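Local coordinates for protein POU domain, class 6, transcription factor 1 (Homo sapiens, PDB 3D1N) that binds DNA sequence-specifically as a POU-family transcription factor, probably preferring a variant of the octamer motif, at residues Lys14-Ser19 and Lys66-Ala71. The protein carries 2 engineered substitutions. Numbering follows the deposited sequence.
Sequences KIRRLS and KWLNEA. With nucleotides of chain C.
Arg16 and Leu68 face each other from two helices, 4-18 and 54-73; the chain leaves the first of these at Ser19. They are the first and last helices of the four-helix POU-specific domain, which contains a helix-turn-helix. Both side chains set out from their helices toward the other helix. The contact is small, burying 140 Å² in all. The Arg16 and Leu68 side chains cross at about a right angle. Leu68 CD1 lies 3.6 Å from Arg16 CB and 3.5 Å from Arg16 CD. Leu68 swings its CG away from its own backbone N, and both methyls reach the aliphatic part of the arginine. Leu68 also packs on Phe9 and Phe13. The Arg16 chain runs extended from CG to NE, which takes the guanidinium past the leucine to Asn69. Asn69 OD1 lies at the guanidinium edge, 3.1 Å from Arg16 NH1, with the two planes 37° apart. An alanine here keeps CB but removes CD, so the Leu68 methyls would probably lose much of their aliphatic cover, and Asn69 OD1 its guanidinium neighbour. The next residue, Arg17, turns from this interface to the DNA. Its guanidinium also forms a salt bridge with Glu48 and a hydrogen bond to the Leu22 carbonyl. Arg17 NH1 donates to OP1 of DA10 of chain C at 2.8 Å, with an N-H...O angle of 155°.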
loop_
_atom_site.group_PDB
_atom_site.type_symbol
_atom_site.label_atom_id
_atom_site.label_comp_id
_atom_site.label_asym_id
_atom_site.label_seq_id
_atom_site.Cartn_x
_atom_site.Cartn_y
_atom_site.Cartn_z
ATOM N N LYS K 14 -13.863 -8.552 8.016
ATOM C CA LYS K 14 -12.659 -8.111 7.327
ATOM C C LYS K 14 -11.612 -7.657 8.332
ATOM O O LYS K 14 -10.493 -8.178 8.345
ATOM C CB LYS K 14 -12.967 -6.977 6.343
ATOM C CG LYS K 14 -11.801 -6.010 6.146
ATOM C CD LYS K 14 -11.933 -5.168 4.878
ATOM C CE LYS K 14 -11.139 -5.768 3.717
ATOM N NZ LYS K 14 -10.832 -4.763 2.654
ATOM N N ILE K 15 -12.001 -6.707 9.184
ATOM C CA ILE K 15 -11.095 -6.093 10.153
ATOM C C ILE K 15 -10.608 -7.072 11.223
ATOM O O ILE K 15 -9.485 -6.946 11.704
ATOM C CB ILE K 15 -11.715 -4.845 10.837
ATOM C CG1 ILE K 15 -12.562 -4.039 9.848
ATOM C CG2 ILE K 15 -10.622 -3.968 11.444
ATOM C CD1 ILE K 15 -13.106 -2.723 10.414
ATOM N N ARG K 16 -11.441 -8.038 11.604
ATOM C CA ARG K 16 -10.993 -9.085 12.518
ATOM C C ARG K 16 -9.912 -9.930 11.853
ATOM O O ARG K 16 -9.007 -10.437 12.513
ATOM C CB ARG K 16 -12.151 -9.998 12.917
ATOM C CG ARG K 16 -13.181 -9.389 13.845
ATOM C CD ARG K 16 -14.244 -10.434 14.159
ATOM N NE ARG K 16 -15.393 -9.890 14.876
ATOM C CZ ARG K 16 -16.408 -10.623 15.324
ATOM N NH1 ARG K 16 -16.422 -11.938 15.132
ATOM N NH2 ARG K 16 -17.409 -10.041 15.968
ATOM N N ARG K 17 -10.032 -10.080 10.538
ATOM C CA ARG K 17 -9.130 -10.909 9.744
ATOM C C ARG K 17 -7.832 -10.153 9.510
ATOM O O ARG K 17 -6.734 -10.725 9.527
ATOM C CB ARG K 17 -9.799 -11.234 8.408
ATOM C CG ARG K 17 -9.245 -12.457 7.689
ATOM C CD ARG K 17 -8.525 -12.061 6.423
ATOM N NE ARG K 17 -9.214 -10.966 5.755
ATOM C CZ ARG K 17 -8.668 -10.227 4.798
ATOM N NH1 ARG K 17 -7.425 -10.474 4.407
ATOM N NH2 ARG K 17 -9.363 -9.242 4.242
ATOM N N LEU K 18 -7.987 -8.856 9.278
ATOM C CA LEU K 18 -6.872 -7.937 9.163
ATOM C C LEU K 18 -6.153 -7.853 10.505
ATOM O O LEU K 18 -4.941 -8.066 10.590
ATOM C CB LEU K 18 -7.383 -6.555 8.743
ATOM C CG LEU K 18 -7.931 -6.493 7.316
ATOM C CD1 LEU K 18 -8.327 -5.079 6.908
ATOM C CD2 LEU K 18 -6.906 -7.059 6.349
ATOM N N SER K 19 -6.913 -7.561 11.555
ATOM C CA SER K 19 -6.361 -7.465 12.900
ATOM C C SER K 19 -6.052 -8.841 13.477
ATOM O O SER K 19 -6.188 -9.077 14.676
ATOM C CB SER K 19 -7.304 -6.685 13.812
ATOM O OG SER K 19 -7.498 -5.373 13.307
ATOM N N LYS K 66 -18.236 -19.685 12.594
ATOM C CA LYS K 66 -17.817 -20.972 13.141
ATOM C C LYS K 66 -16.354 -21.267 12.810
ATOM O O LYS K 66 -15.926 -22.424 12.805
ATOM C CB LYS K 66 -18.718 -22.097 12.623
ATOM N N TRP K 67 -15.598 -20.210 12.532
ATOM C CA TRP K 67 -14.186 -20.323 12.189
ATOM C C TRP K 67 -13.453 -19.078 12.661
ATOM O O TRP K 67 -12.393 -19.168 13.271
ATOM C CB TRP K 67 -14.017 -20.467 10.682
ATOM C CG TRP K 67 -12.738 -21.128 10.284
ATOM C CD1 TRP K 67 -12.524 -22.467 10.124
ATOM C CD2 TRP K 67 -11.494 -20.485 9.983
ATOM N NE1 TRP K 67 -11.223 -22.699 9.743
ATOM C CE2 TRP K 67 -10.569 -21.499 9.649
ATOM C CE3 TRP K 67 -11.072 -19.154 9.962
ATOM C CZ2 TRP K 67 -9.248 -21.222 9.297
ATOM C CZ3 TRP K 67 -9.759 -18.881 9.613
ATOM C CH2 TRP K 67 -8.863 -19.912 9.285
ATOM N N LEU K 68 -14.033 -17.920 12.364
ATOM C CA LEU K 68 -13.517 -16.631 12.815
ATOM C C LEU K 68 -13.421 -16.580 14.336
ATOM O O LEU K 68 -12.343 -16.377 14.896
ATOM C CB LEU K 68 -14.420 -15.508 12.307
ATOM C CG LEU K 68 -14.407 -14.175 13.055
ATOM C CD1 LEU K 68 -13.076 -13.470 12.874
ATOM C CD2 LEU K 68 -15.558 -13.293 12.580
ATOM N N ASN K 69 -14.557 -16.760 15.003
ATOM C CA ASN K 69 -14.574 -16.855 16.456
ATOM C C ASN K 69 -13.738 -18.045 16.906
ATOM O O ASN K 69 -12.874 -17.920 17.776
ATOM C CB ASN K 69 -16.007 -16.989 16.973
ATOM C CG ASN K 69 -16.851 -15.758 16.686
ATOM O OD1 ASN K 69 -16.476 -14.902 15.882
ATOM N ND2 ASN K 69 -18.003 -15.667 17.344
ATOM N N GLU K 70 -13.991 -19.194 16.285
ATOM C CA GLU K 70 -13.282 -20.433 16.594
ATOM C C GLU K 70 -11.758 -20.300 16.562
ATOM O O GLU K 70 -11.057 -21.053 17.232
ATOM C CB GLU K 70 -13.719 -21.540 15.633
ATOM N N ALA K 71 -11.249 -19.347 15.786
ATOM C CA ALA K 71 -9.806 -19.170 15.635
ATOM C C ALA K 71 -9.293 -17.934 16.350
ATOM O O ALA K 71 -8.100 -17.825 16.619
ATOM C CB ALA K 71 -9.420 -19.116 14.168
ATOM P P DA C 10 -5.503 -9.384 1.774
ATOM O OP1 DA C 10 -5.866 -8.638 3.001
ATOM O OP2 DA C 10 -5.534 -10.871 1.714
ATOM O "O5'" DA C 10 -6.386 -8.717 0.629
ATOM C "C5'" DA C 10 -6.238 -7.335 0.338
ATOM C "C4'" DA C 10 -6.987 -6.990 -0.948
ATOM O "O4'" DA C 10 -6.323 -7.522 -2.125
ATOM C "C3'" DA C 10 -8.423 -7.516 -1.017
ATOM O "O3'" DA C 10 -9.269 -6.401 -1.288
ATOM C "C2'" DA C 10 -8.416 -8.591 -2.116
ATOM C "C1'" DA C 10 -7.275 -8.106 -3.008
ATOM N N9 DA C 10 -6.538 -9.084 -3.824
ATOM C C8 DA C 10 -5.925 -10.248 -3.414
ATOM N N7 DA C 10 -5.299 -10.903 -4.385
ATOM C C5 DA C 10 -5.506 -10.107 -5.517
ATOM C C6 DA C 10 -5.100 -10.238 -6.874
ATOM N N6 DA C 10 -4.360 -11.273 -7.325
ATOM N N1 DA C 10 -5.496 -9.272 -7.750
ATOM C C2 DA C 10 -6.227 -8.249 -7.289
ATOM N N3 DA C 10 -6.654 -8.004 -6.037
ATOM C C4 DA C 10 -6.263 -8.984 -5.187
#